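Side-chain contacts in purine nucleoside phosphorylase (Anopheles gambiae, PDB 2P4S), which catalyses the phosphorolysis of purine (deoxy)ribonucleosides, preferring inosine and 2'-deoxyinosine, to the free base and pentose 1-phosphate in purine salvage: residues 100-105 and 151-156; 254-259 and 272-277; 266-271 and 353-358. One frame throughout, in Å; residues are numbered along the deposited sequence.

In the fold
Interactions 1 and 2 seat helices on the mixed sheet of a phosphorylase subunit, and interaction 3 joins a loop to helix 353-370. Interactions 1 and 2 reach this sheet on opposite sides of the chain's centre, with their own centres 29 Å apart and their nearest atoms about 17 Å apart. Interaction 3 lies 14 Å from interaction 2, centre to centre, and adjoins it in sequence: its loop, 266-271, runs straight into the strand of interaction 2. Phe359 of helix 353-370 touches both, through Ala259 and Ile266. Interaction 1 comes nearer the phosphate site, the side chain of Leu153 lying about 8 Å from that of Phe170, whereas the packing of interactions 2 and 3 is away from the binding residues.

Interaction 1 of 3, residues 100-105 and 151-156; sequences TYLLER and GRLVFG
Beside Leu102, which packs on Leu153 and Phe155, the shortest polar bond lies within 100-105: Arg105 NH1 donates to Tyr101 O over 2.8 Å. The bond meets a lone pair in the carbonyl plane, and the oxygen lies only 8° out of the guanidinium plane. Tyr101 CE1 lies over the centre of one guanidinium face, 3.4 Å above its plane, while Arg105 CD lies above a face of the Tyr101 ring, toward its rim; the bond at the edge and the ring atom on a face together probably limit how the guanidinium can turn. The arrangement is helix-on-sheet packing in the α/β fold of the nucleoside phosphorylases. Helix 92-105 lies against strand 152-158, which runs antiparallel to 130-134 on one side and 161-167 on the other, and starts with a G1 beta bulge in which Gly151 and Arg152 both face Gln167. Across the contact everything is apolar and buried. Leu102 crosses Leu153 at about a right angle; the pair is tight, with Leu102 CD1 3.5 Å from Leu153 CD2. Leu153 reaches it with its CG opposite the backbone N (chi1 -165°). Phe133, Val187 and Ile191 also touch Leu102, and Ile191 touches Phe155 too. Leu102 also crosses Phe155 at about a right angle, its CB lying obliquely to the ring, 4.1 Å from Phe155 CZ, and its CD2 4.2 Å from Phe155 CE2.

Interaction 2 of 3, residues 254-259 and 272-277; sequences KLNQQA and LREGVY
Helix segment 254-259 rides above strand segment 272-277, the paired CA atoms being 8.5 Å apart for Asn256 and Glu274 and 8.9 Å for Ala259 and Leu272. Between the first pair the Glu274 carboxylate comes alongside the stem of Asn256, its OE2 4.0 Å from Asn256 CB, with the carboxylate and amide planes 59° apart. Glu274 gets there fully extended, its CG opposite the backbone N (chi1 -173°) and chi2 near 180°. The charge is met by Lys260, one residue beyond the helix segment, whose NZ forms a salt bridge with Glu274 OE1 and so ties strand to helix. Helix 253-265 belongs to the beta-alpha-beta crossover that joins the neighbouring parallel strands 214-221 and 272-279. Asn256 and Ala259 also reach Phe321 of strand 319-329, while Ala259 touches Leu216 and Leu272 touches Ile214, both on strand 214-221. Farther along, Tyr277 OH accepts a hydrogen bond from the backbone N of Ser305, a phosphate-binding residue, and Val276 packs on Ala289 of a second subunit. At the start of the strand, Leu272 CD2 lies 4.0 Å from the carbonyl O of Ala259.

Interaction 3 of 3, residues 266-271 and 353-358; sequences IGIENE and EKTLGE
Ile268 and Thr355 meet tip to tip through their methyl branches, CG2 of Ile268 being 3.7 Å from CG2 of Thr355. Beside this pair Ile266 crosses Glu358 at a slant and touches its aliphatic stem: CG2 of Ile266 is 3.9 Å from CG of Glu358. The other branch ends near the helix backbone, with CD1 of Ile266 4.3 Å from the carbonyl O of Thr355. With CG1 of Ile266 between the backbone N and the carbonyl carbon (chi1 67°), CG2 stands beside the N and faces Glu358. Glu358 bends at chi2 (58°), and its OE2 forms a salt bridge with Arg362 NE, one turn further on. The isoleucines are presented by a Schellman motif ending helix 253-265: Gly267, with positive phi, is its C' residue, Ile268 N bonds to Ala263 O and Gly267 N to Arg264 O. A short 3-10 turn follows, in which Glu271 N bonds to Ile268 O over 2.9 Å. Phe359 touches Ile266 and Ile268, and Arg362 also touches Ile266. The contact is a surface one, clasping the turn between helix 253-265 and strand 272-279 against the first turns of helix 353-370, while the backbone of Glu271 bonds to Ile214 at the start of strand 214-221.

Interaction 1 of 3, residues 100-105 and 151-156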
ATOM      1  N   THR A 100      34.105  -3.095   5.348  1.00 28.02           N
ATOM      2  CA  THR A 100      35.520  -3.493   5.548  1.00 28.33           C
ATOM      3  C   THR A 100      36.154  -3.888   4.219  1.00 27.72           C
ATOM      4  O   THR A 100      37.261  -3.421   3.918  1.00 28.24           O
ATOM      5  CB  THR A 100      35.674  -4.596   6.615  1.00 29.11           C
ATOM      6  OG1 THR A 100      35.369  -4.039   7.903  1.00 29.95           O
ATOM      7  CG2 THR A 100      37.123  -5.090   6.676  1.00 30.96           C
ATOM      8  N   TYR A 101      35.412  -4.668   3.415  1.00 25.89           N
ATOM      9  CA  TYR A 101      35.834  -5.043   2.065  1.00 24.34           C
ATOM     10  C   TYR A 101      36.281  -3.842   1.238  1.00 23.88           C
ATOM     11  O   TYR A 101      37.317  -3.860   0.570  1.00 23.13           O
ATOM     12  CB  TYR A 101      34.705  -5.786   1.325  1.00 23.46           C
ATOM     13  CG  TYR A 101      35.075  -6.160  -0.081  1.00 22.11           C
ATOM     14  CD1 TYR A 101      35.737  -7.375  -0.354  1.00 22.47           C
ATOM     15  CD2 TYR A 101      34.794  -5.299  -1.145  1.00 20.07           C
ATOM     16  CE1 TYR A 101      36.110  -7.715  -1.648  1.00 21.12           C
ATOM     17  CE2 TYR A 101      35.161  -5.618  -2.444  1.00 22.00           C
ATOM     18  CZ  TYR A 101      35.824  -6.852  -2.693  1.00 22.46           C
ATOM     19  OH  TYR A 101      36.216  -7.160  -3.992  1.00 19.81           O
ATOM     20  N   LEU A 102      35.463  -2.806   1.240  1.00 23.47           N
ATOM     21  CA  LEU A 102      35.777  -1.603   0.459  1.00 23.43           C
ATOM     22  C   LEU A 102      36.880  -0.761   1.141  1.00 23.28           C
ATOM     23  O   LEU A 102      37.753  -0.232   0.481  1.00 23.73           O
ATOM     24  CB  LEU A 102      34.483  -0.776   0.271  1.00 22.79           C
ATOM     25  CG  LEU A 102      33.348  -1.470  -0.529  1.00 20.83           C
ATOM     26  CD1 LEU A 102      31.967  -0.822  -0.293  1.00 19.53           C
ATOM     27  CD2 LEU A 102      33.713  -1.445  -1.992  1.00 16.74           C
ATOM     28  N   LEU A 103      36.810  -0.620   2.455  1.00 23.96           N
ATOM     29  CA  LEU A 103      37.787   0.182   3.202  1.00 26.36           C
ATOM     30  C   LEU A 103      39.214  -0.367   3.058  1.00 27.25           C
ATOM     31  O   LEU A 103      40.152   0.412   3.074  1.00 27.52           O
ATOM     32  CB  LEU A 103      37.416   0.250   4.683  1.00 26.33           C
ATOM     33  CG  LEU A 103      36.202   1.099   5.078  1.00 27.51           C
ATOM     34  CD1 LEU A 103      35.838   0.846   6.556  1.00 29.39           C
ATOM     35  CD2 LEU A 103      36.446   2.554   4.804  1.00 24.34           C
ATOM     36  N   GLU A 104      39.334  -1.701   2.912  1.00 28.29           N
ATOM     37  CA  GLU A 104      40.585  -2.422   2.598  1.00 29.51           C
ATOM     38  C   GLU A 104      41.107  -2.156   1.206  1.00 28.30           C
ATOM     39  O   GLU A 104      42.320  -2.233   0.955  1.00 29.24           O
ATOM     40  CB  GLU A 104      40.396  -3.930   2.830  1.00 29.38           C
ATOM     41  CG  GLU A 104      40.396  -4.241   4.348  1.00 31.79           C
ATOM     42  CD  GLU A 104      40.104  -5.707   4.707  1.00 34.40           C
ATOM     43  OE1 GLU A 104      39.698  -6.509   3.808  1.00 39.20           O
ATOM     44  OE2 GLU A 104      40.243  -6.042   5.923  1.00 38.64           O
ATOM     45  N   ARG A 105      40.216  -1.767   0.300  1.00 27.29           N
ATOM     46  CA  ARG A 105      40.588  -1.605  -1.110  1.00 26.10           C
ATOM     47  C   ARG A 105      40.629  -0.176  -1.641  1.00 25.81           C
ATOM     48  O   ARG A 105      40.880   0.043  -2.816  1.00 25.94           O
ATOM     49  CB  ARG A 105      39.713  -2.515  -1.986  1.00 26.09           C
ATOM     50  CG  ARG A 105      40.038  -3.949  -1.705  1.00 26.34           C
ATOM     51  CD  ARG A 105      39.000  -4.931  -2.199  1.00 25.51           C
ATOM     52  NE  ARG A 105      39.443  -6.286  -1.885  1.00 22.15           N
ATOM     53  CZ  ARG A 105      39.336  -6.870  -0.697  1.00 23.85           C
ATOM     54  NH1 ARG A 105      38.775  -6.249   0.331  1.00 20.32           N
ATOM     55  NH2 ARG A 105      39.791  -8.111  -0.542  1.00 23.86           N
ATOM     56  N   GLY A 151      26.204   0.703 -12.657  1.00 26.23           N
ATOM     57  CA  GLY A 151      26.432  -0.323 -11.646  1.00 25.75           C
ATOM     58  C   GLY A 151      27.847  -0.368 -11.091  1.00 26.22           C
ATOM     59  O   GLY A 151      28.467  -1.448 -11.060  1.00 26.30           O
ATOM     60  N   ARG A 152      28.381   0.783 -10.669  1.00 25.96           N
ATOM     61  CA  ARG A 152      29.722   0.860 -10.024  1.00 25.79           C
ATOM     62  C   ARG A 152      29.692   1.765  -8.793  1.00 25.24           C
ATOM     63  O   ARG A 152      29.026   2.790  -8.812  1.00 24.71           O
ATOM     64  CB  ARG A 152      30.762   1.459 -10.966  1.00 26.54           C
ATOM     65  CG  ARG A 152      31.056   0.640 -12.159  1.00 31.17           C
ATOM     66  CD  ARG A 152      31.988   1.403 -13.088  1.00 38.52           C
ATOM     67  NE  ARG A 152      32.140   0.660 -14.336  1.00 43.15           N
ATOM     68  CZ  ARG A 152      32.317   1.223 -15.530  1.00 47.09           C
ATOM     69  NH1 ARG A 152      32.375   2.549 -15.660  1.00 46.01           N
ATOM     70  NH2 ARG A 152      32.419   0.450 -16.606  1.00 48.42           N
ATOM     71  N   LEU A 153      30.406   1.364  -7.737  1.00 24.06           N
ATOM     72  CA  LEU A 153      30.692   2.194  -6.602  1.00 23.46           C
ATOM     73  C   LEU A 153      32.039   2.927  -6.848  1.00 23.94           C
ATOM     74  O   LEU A 153      33.079   2.285  -7.080  1.00 22.97           O
ATOM     75  CB  LEU A 153      30.720   1.323  -5.352  1.00 24.04           C
ATOM     76  CG  LEU A 153      30.663   2.006  -3.997  1.00 23.59           C
ATOM     77  CD1 LEU A 153      29.474   3.012  -3.949  1.00 25.29           C
ATOM     78  CD2 LEU A 153      30.530   0.966  -2.925  1.00 20.85           C
ATOM     79  N   VAL A 154      31.997   4.259  -6.891  1.00 23.18           N
ATOM     80  CA  VAL A 154      33.155   5.052  -7.271  1.00 23.63           C
ATOM     81  C   VAL A 154      33.585   5.908  -6.068  1.00 24.62           C
ATOM     82  O   VAL A 154      32.799   6.719  -5.546  1.00 24.62           O
ATOM     83  CB  VAL A 154      32.898   5.927  -8.521  1.00 23.08           C
ATOM     84  CG1 VAL A 154      34.168   6.457  -9.077  1.00 23.75           C
ATOM     85  CG2 VAL A 154      32.266   5.126  -9.609  1.00 23.38           C
ATOM     86  N   PHE A 155      34.813   5.691  -5.585  1.00 24.36           N
ATOM     87  CA  PHE A 155      35.358   6.511  -4.496  1.00 23.57           C
ATOM     88  C   PHE A 155      36.275   7.459  -5.214  1.00 24.06           C
ATOM     89  O   PHE A 155      37.125   7.018  -5.941  1.00 24.97           O
ATOM     90  CB  PHE A 155      36.156   5.664  -3.506  1.00 22.84           C
ATOM     91  CG  PHE A 155      35.322   4.763  -2.640  1.00 20.98           C
ATOM     92  CD1 PHE A 155      35.086   5.093  -1.303  1.00 20.67           C
ATOM     93  CD2 PHE A 155      34.823   3.545  -3.132  1.00 19.47           C
ATOM     94  CE1 PHE A 155      34.302   4.252  -0.459  1.00 17.20           C
ATOM     95  CE2 PHE A 155      34.069   2.709  -2.319  1.00 17.51           C
ATOM     96  CZ  PHE A 155      33.820   3.055  -0.948  1.00 18.34           C
ATOM     97  N   GLY A 156      36.100   8.767  -5.054  1.00 24.93           N
ATOM     98  CA  GLY A 156      36.916   9.735  -5.811  1.00 24.45           C
ATOM     99  C   GLY A 156      36.759  11.123  -5.227  1.00 25.51           C
ATOM    100  O   GLY A 156      36.011  11.316  -4.264  1.00 25.37           O
TER

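Interaction 2 of 3, residues 254-259 and 272-277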
ATOM      1  N   LYS A 254      18.881  23.897   5.585  1.00 19.70           N
ATOM      2  CA  LYS A 254      20.060  24.687   5.279  1.00 20.58           C
ATOM      3  C   LYS A 254      20.730  24.301   3.990  1.00 20.45           C
ATOM      4  O   LYS A 254      21.187  25.185   3.266  1.00 22.31           O
ATOM      5  CB  LYS A 254      21.081  24.598   6.397  1.00 20.99           C
ATOM      6  CG  LYS A 254      20.805  25.413   7.632  1.00 24.60           C
ATOM      7  CD  LYS A 254      21.797  24.944   8.693  1.00 33.84           C
ATOM      8  CE  LYS A 254      22.020  25.980   9.773  1.00 42.02           C
ATOM      9  NZ  LYS A 254      23.216  25.540  10.638  1.00 45.78           N
ATOM     10  N   LEU A 255      20.826  23.004   3.685  1.00 19.97           N
ATOM     11  CA  LEU A 255      21.411  22.597   2.395  1.00 18.89           C
ATOM     12  C   LEU A 255      20.516  22.976   1.231  1.00 19.01           C
ATOM     13  O   LEU A 255      21.008  23.397   0.172  1.00 19.47           O
ATOM     14  CB  LEU A 255      21.741  21.104   2.356  1.00 18.65           C
ATOM     15  CG  LEU A 255      22.917  20.652   3.249  1.00 20.50           C
ATOM     16  CD1 LEU A 255      23.055  19.114   3.316  1.00 17.83           C
ATOM     17  CD2 LEU A 255      24.246  21.338   2.793  1.00 20.16           C
ATOM     18  N   ASN A 256      19.201  22.835   1.418  1.00 18.71           N
ATOM     19  CA  ASN A 256      18.228  23.323   0.433  1.00 19.64           C
ATOM     20  C   ASN A 256      18.368  24.836   0.178  1.00 18.66           C
ATOM     21  O   ASN A 256      18.314  25.271  -0.967  1.00 19.50           O
ATOM     22  CB  ASN A 256      16.791  23.001   0.867  1.00 19.86           C
ATOM     23  CG  ASN A 256      16.378  21.575   0.518  1.00 22.27           C
ATOM     24  OD1 ASN A 256      15.196  21.210   0.623  1.00 27.08           O
ATOM     25  ND2 ASN A 256      17.316  20.783   0.087  1.00 18.40           N
ATOM     26  N   GLN A 257      18.544  25.617   1.239  1.00 18.65           N
ATOM     27  CA  GLN A 257      18.848  27.064   1.121  1.00 18.61           C
ATOM     28  C   GLN A 257      20.155  27.336   0.327  1.00 18.57           C
ATOM     29  O   GLN A 257      20.190  28.207  -0.562  1.00 17.97           O
ATOM     30  CB  GLN A 257      18.860  27.748   2.518  1.00 18.81           C
ATOM     31  CG  GLN A 257      18.879  29.339   2.472  1.00 20.07           C
ATOM     32  CD  GLN A 257      17.666  29.886   1.677  1.00 22.33           C
ATOM     33  OE1 GLN A 257      16.531  29.497   1.963  1.00 25.18           O
ATOM     34  NE2 GLN A 257      17.909  30.714   0.645  1.00 18.45           N
ATOM     35  N   GLN A 258      21.220  26.574   0.600  1.00 19.22           N
ATOM     36  CA  GLN A 258      22.495  26.776  -0.136  1.00 18.49           C
ATOM     37  C   GLN A 258      22.348  26.466  -1.645  1.00 18.61           C
ATOM     38  O   GLN A 258      22.870  27.185  -2.516  1.00 18.45           O
ATOM     39  CB  GLN A 258      23.651  25.988   0.531  1.00 19.29           C
ATOM     40  CG  GLN A 258      25.035  26.173  -0.139  1.00 20.13           C
ATOM     41  CD  GLN A 258      25.520  27.656  -0.202  1.00 24.58           C
ATOM     42  OE1 GLN A 258      25.020  28.521   0.523  1.00 23.22           O
ATOM     43  NE2 GLN A 258      26.505  27.933  -1.082  1.00 24.36           N
ATOM     44  N   ALA A 259      21.619  25.396  -1.950  1.00 18.41           N
ATOM     45  CA  ALA A 259      21.212  25.042  -3.328  1.00 18.28           C
ATOM     46  C   ALA A 259      20.541  26.181  -4.092  1.00 17.76           C
ATOM     47  O   ALA A 259      20.784  26.386  -5.295  1.00 19.04           O
ATOM     48  CB  ALA A 259      20.288  23.786  -3.287  1.00 17.27           C
ATOM     49  N   LEU A 272      15.045  26.038 -11.098  1.00 20.26           N
ATOM     50  CA  LEU A 272      15.073  25.425  -9.793  1.00 18.91           C
ATOM     51  C   LEU A 272      13.690  25.485  -9.123  1.00 18.85           C
ATOM     52  O   LEU A 272      13.107  26.543  -9.000  1.00 18.53           O
ATOM     53  CB  LEU A 272      16.118  26.074  -8.875  1.00 18.85           C
ATOM     54  CG  LEU A 272      16.432  25.256  -7.614  1.00 20.04           C
ATOM     55  CD1 LEU A 272      17.382  24.082  -7.989  1.00 15.86           C
ATOM     56  CD2 LEU A 272      17.008  26.105  -6.506  1.00 20.08           C
ATOM     57  N   ARG A 273      13.197  24.327  -8.671  1.00 17.13           N
ATOM     58  CA  ARG A 273      11.951  24.250  -7.970  1.00 16.60           C
ATOM     59  C   ARG A 273      12.249  23.671  -6.595  1.00 15.74           C
ATOM     60  O   ARG A 273      13.385  23.227  -6.309  1.00 16.23           O
ATOM     61  CB  ARG A 273      10.954  23.309  -8.712  1.00 16.31           C
ATOM     62  CG  ARG A 273      10.783  23.575 -10.194  1.00 15.15           C
ATOM     63  CD  ARG A 273       9.957  24.867 -10.416  1.00 15.42           C
ATOM     64  NE  ARG A 273       9.932  25.224 -11.830  1.00 15.63           N
ATOM     65  CZ  ARG A 273       9.215  26.235 -12.331  1.00 17.55           C
ATOM     66  NH1 ARG A 273       8.430  26.991 -11.538  1.00 15.65           N
ATOM     67  NH2 ARG A 273       9.276  26.470 -13.629  1.00 14.15           N
ATOM     68  N   GLU A 274      11.204  23.580  -5.801  1.00 14.51           N
ATOM     69  CA  GLU A 274      11.277  22.962  -4.489  1.00 14.84           C
ATOM     70  C   GLU A 274       9.907  22.379  -4.160  1.00 14.70           C
ATOM     71  O   GLU A 274       8.918  23.093  -4.202  1.00 13.50           O
ATOM     72  CB  GLU A 274      11.625  23.986  -3.449  1.00 14.33           C
ATOM     73  CG  GLU A 274      11.884  23.334  -2.106  1.00 17.92           C
ATOM     74  CD  GLU A 274      12.207  24.345  -1.003  1.00 24.66           C
ATOM     75  OE1 GLU A 274      11.616  25.464  -0.984  1.00 24.46           O
ATOM     76  OE2 GLU A 274      13.070  23.998  -0.157  1.00 28.51           O
ATOM     77  N   GLY A 275       9.836  21.097  -3.813  1.00 14.12           N
ATOM     78  CA  GLY A 275       8.527  20.545  -3.504  1.00 13.05           C
ATOM     79  C   GLY A 275       8.593  19.125  -3.033  1.00 13.65           C
ATOM     80  O   GLY A 275       9.592  18.705  -2.465  1.00 13.74           O
ATOM     81  N   VAL A 276       7.468  18.425  -3.194  1.00 14.04           N
ATOM     82  CA  VAL A 276       7.202  17.168  -2.513  1.00 12.35           C
ATOM     83  C   VAL A 276       7.339  16.022  -3.507  1.00 12.71           C
ATOM     84  O   VAL A 276       6.732  16.046  -4.604  1.00 10.35           O
ATOM     85  CB  VAL A 276       5.787  17.208  -1.796  1.00 13.84           C
ATOM     86  CG1 VAL A 276       5.411  15.842  -1.140  1.00 12.61           C
ATOM     87  CG2 VAL A 276       5.673  18.441  -0.755  1.00 11.94           C
ATOM     88  N   TYR A 277       8.082  14.970  -3.099  1.00 13.12           N
ATOM     89  CA  TYR A 277       8.393  13.831  -4.015  1.00 13.03           C
ATOM     90  C   TYR A 277       7.651  12.618  -3.508  1.00 13.20           C
ATOM     91  O   TYR A 277       7.411  12.525  -2.320  1.00 13.90           O
ATOM     92  CB  TYR A 277       9.891  13.597  -4.076  1.00 11.83           C
ATOM     93  CG  TYR A 277      10.323  12.313  -4.735  1.00 13.81           C
ATOM     94  CD1 TYR A 277      10.598  12.269  -6.112  1.00 13.16           C
ATOM     95  CD2 TYR A 277      10.552  11.148  -3.972  1.00 15.05           C
ATOM     96  CE1 TYR A 277      11.027  11.100  -6.724  1.00 14.40           C
ATOM     97  CE2 TYR A 277      10.989   9.971  -4.579  1.00 14.39           C
ATOM     98  CZ  TYR A 277      11.235   9.955  -5.946  1.00 15.00           C
ATOM     99  OH  TYR A 277      11.683   8.796  -6.542  1.00 12.22           O
TER

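Interaction 3 of 3, residues 266-271 and 353-358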
ATOM      1  N   ILE A 266      25.160  29.833 -10.654  1.00 24.43           N
ATOM      2  CA  ILE A 266      25.466  29.113 -11.894  1.00 24.12           C
ATOM      3  C   ILE A 266      24.439  29.345 -13.012  1.00 24.04           C
ATOM      4  O   ILE A 266      24.526  28.765 -14.099  1.00 24.34           O
ATOM      5  CB  ILE A 266      25.787  27.614 -11.632  1.00 24.29           C
ATOM      6  CG1 ILE A 266      24.530  26.861 -11.138  1.00 24.50           C
ATOM      7  CG2 ILE A 266      26.961  27.541 -10.637  1.00 21.32           C
ATOM      8  CD1 ILE A 266      24.714  25.362 -10.957  1.00 23.64           C
ATOM      9  N   GLY A 267      23.498  30.238 -12.758  1.00 23.09           N
ATOM     10  CA  GLY A 267      22.603  30.690 -13.822  1.00 23.11           C
ATOM     11  C   GLY A 267      21.383  29.821 -14.059  1.00 22.91           C
ATOM     12  O   GLY A 267      20.774  29.928 -15.101  1.00 23.81           O
ATOM     13  N   ILE A 268      21.023  28.963 -13.103  1.00 22.11           N
ATOM     14  CA  ILE A 268      19.863  28.069 -13.274  1.00 21.81           C
ATOM     15  C   ILE A 268      18.654  28.330 -12.334  1.00 21.35           C
ATOM     16  O   ILE A 268      17.801  27.446 -12.145  1.00 20.79           O
ATOM     17  CB  ILE A 268      20.264  26.567 -13.164  1.00 22.07           C
ATOM     18  CG1 ILE A 268      20.792  26.249 -11.747  1.00 19.87           C
ATOM     19  CG2 ILE A 268      21.207  26.167 -14.359  1.00 23.48           C
ATOM     20  CD1 ILE A 268      20.825  24.764 -11.413  1.00 21.21           C
ATOM     21  N   GLU A 269      18.583  29.531 -11.754  1.00 20.06           N
ATOM     22  CA  GLU A 269      17.547  29.848 -10.779  1.00 19.47           C
ATOM     23  C   GLU A 269      16.124  29.655 -11.264  1.00 18.93           C
ATOM     24  O   GLU A 269      15.269  29.216 -10.484  1.00 19.08           O
ATOM     25  CB  GLU A 269      17.766  31.216 -10.102  1.00 18.97           C
ATOM     26  CG  GLU A 269      17.679  32.411 -10.988  1.00 22.33           C
ATOM     27  CD  GLU A 269      18.926  32.681 -11.867  1.00 24.63           C
ATOM     28  OE1 GLU A 269      19.877  31.870 -11.995  1.00 27.00           O
ATOM     29  OE2 GLU A 269      18.928  33.742 -12.491  1.00 30.81           O
ATOM     30  N   ASN A 270      15.857  29.965 -12.532  1.00 19.34           N
ATOM     31  CA  ASN A 270      14.494  29.791 -13.091  1.00 20.68           C
ATOM     32  C   ASN A 270      14.105  28.326 -13.311  1.00 20.97           C
ATOM     33  O   ASN A 270      12.934  28.009 -13.506  1.00 21.07           O
ATOM     34  CB  ASN A 270      14.375  30.526 -14.414  1.00 20.54           C
ATOM     35  CG  ASN A 270      14.299  32.021 -14.221  1.00 23.81           C
ATOM     36  OD1 ASN A 270      13.290  32.541 -13.729  1.00 26.87           O
ATOM     37  ND2 ASN A 270      15.369  32.711 -14.548  1.00 22.52           N
ATOM     38  N   GLU A 271      15.112  27.462 -13.294  1.00 20.16           N
ATOM     39  CA  GLU A 271      14.960  26.049 -13.538  1.00 21.07           C
ATOM     40  C   GLU A 271      15.075  25.314 -12.215  1.00 21.19           C
ATOM     41  O   GLU A 271      15.216  24.123 -12.207  1.00 22.85           O
ATOM     42  CB  GLU A 271      16.046  25.549 -14.505  1.00 20.29           C
ATOM     43  CG  GLU A 271      15.897  26.050 -15.965  1.00 22.57           C
ATOM     44  CD  GLU A 271      16.366  27.514 -16.180  1.00 25.60           C
ATOM     45  OE1 GLU A 271      17.479  27.906 -15.721  1.00 25.65           O
ATOM     46  OE2 GLU A 271      15.601  28.280 -16.816  1.00 26.88           O
ATOM     47  N   GLU A 353      24.718  17.285 -18.068  1.00 30.81           N
ATOM     48  CA  GLU A 353      25.757  16.749 -17.191  1.00 31.89           C
ATOM     49  C   GLU A 353      26.717  17.816 -16.615  1.00 30.51           C
ATOM     50  O   GLU A 353      27.190  17.692 -15.473  1.00 29.02           O
ATOM     51  CB  GLU A 353      26.527  15.589 -17.886  1.00 31.03           C
ATOM     52  CG  GLU A 353      27.408  16.020 -19.034  1.00 34.21           C
ATOM     53  CD  GLU A 353      28.095  14.843 -19.763  1.00 36.31           C
ATOM     54  OE1 GLU A 353      28.709  13.965 -19.083  1.00 39.75           O
ATOM     55  OE2 GLU A 353      28.028  14.841 -21.023  1.00 39.07           O
ATOM     56  N   LYS A 354      27.004  18.847 -17.414  1.00 30.61           N
ATOM     57  CA  LYS A 354      27.899  19.907 -16.980  1.00 31.34           C
ATOM     58  C   LYS A 354      27.249  20.645 -15.788  1.00 29.39           C
ATOM     59  O   LYS A 354      27.825  20.732 -14.709  1.00 28.87           O
ATOM     60  CB  LYS A 354      28.210  20.817 -18.177  1.00 32.64           C
ATOM     61  CG  LYS A 354      29.406  21.739 -18.020  1.00 39.54           C
ATOM     62  CD  LYS A 354      30.158  21.845 -19.382  1.00 49.52           C
ATOM     63  CE  LYS A 354      30.741  23.273 -19.662  1.00 52.53           C
ATOM     64  NZ  LYS A 354      31.928  23.621 -18.804  1.00 54.25           N
ATOM     65  N   THR A 355      26.028  21.121 -15.990  1.00 28.32           N
ATOM     66  CA  THR A 355      25.233  21.794 -14.953  1.00 28.75           C
ATOM     67  C   THR A 355      25.016  20.956 -13.662  1.00 27.44           C
ATOM     68  O   THR A 355      25.262  21.431 -12.535  1.00 26.24           O
ATOM     69  CB  THR A 355      23.828  22.181 -15.548  1.00 29.36           C
ATOM     70  OG1 THR A 355      24.020  22.958 -16.733  1.00 32.24           O
ATOM     71  CG2 THR A 355      22.996  22.980 -14.567  1.00 30.32           C
ATOM     72  N   LEU A 356      24.536  19.726 -13.848  1.00 26.50           N
ATOM     73  CA  LEU A 356      24.321  18.805 -12.748  1.00 26.28           C
ATOM     74  C   LEU A 356      25.590  18.613 -11.930  1.00 24.71           C
ATOM     75  O   LEU A 356      25.543  18.641 -10.705  1.00 23.31           O
ATOM     76  CB  LEU A 356      23.785  17.461 -13.264  1.00 27.50           C
ATOM     77  CG  LEU A 356      22.371  17.457 -13.922  1.00 29.07           C
ATOM     78  CD1 LEU A 356      22.218  16.255 -14.883  1.00 26.58           C
ATOM     79  CD2 LEU A 356      21.275  17.420 -12.897  1.00 28.76           C
ATOM     80  N   GLY A 357      26.727  18.491 -12.615  1.00 24.61           N
ATOM     81  CA  GLY A 357      28.024  18.262 -11.943  1.00 24.13           C
ATOM     82  C   GLY A 357      28.481  19.473 -11.142  1.00 23.77           C
ATOM     83  O   GLY A 357      28.875  19.357  -9.981  1.00 23.38           O
ATOM     84  N   GLU A 358      28.394  20.642 -11.766  1.00 23.60           N
ATOM     85  CA  GLU A 358      28.706  21.913 -11.108  1.00 24.73           C
ATOM     86  C   GLU A 358      27.834  22.137  -9.876  1.00 23.71           C
ATOM     87  O   GLU A 358      28.337  22.477  -8.798  1.00 24.10           O
ATOM     88  CB  GLU A 358      28.535  23.054 -12.104  1.00 25.07           C
ATOM     89  CG  GLU A 358      29.064  24.405 -11.610  1.00 31.51           C
ATOM     90  CD  GLU A 358      30.571  24.385 -11.235  1.00 39.05           C
ATOM     91  OE1 GLU A 358      31.391  23.820 -12.018  1.00 42.87           O
ATOM     92  OE2 GLU A 358      30.929  24.926 -10.153  1.00 39.16           O
TER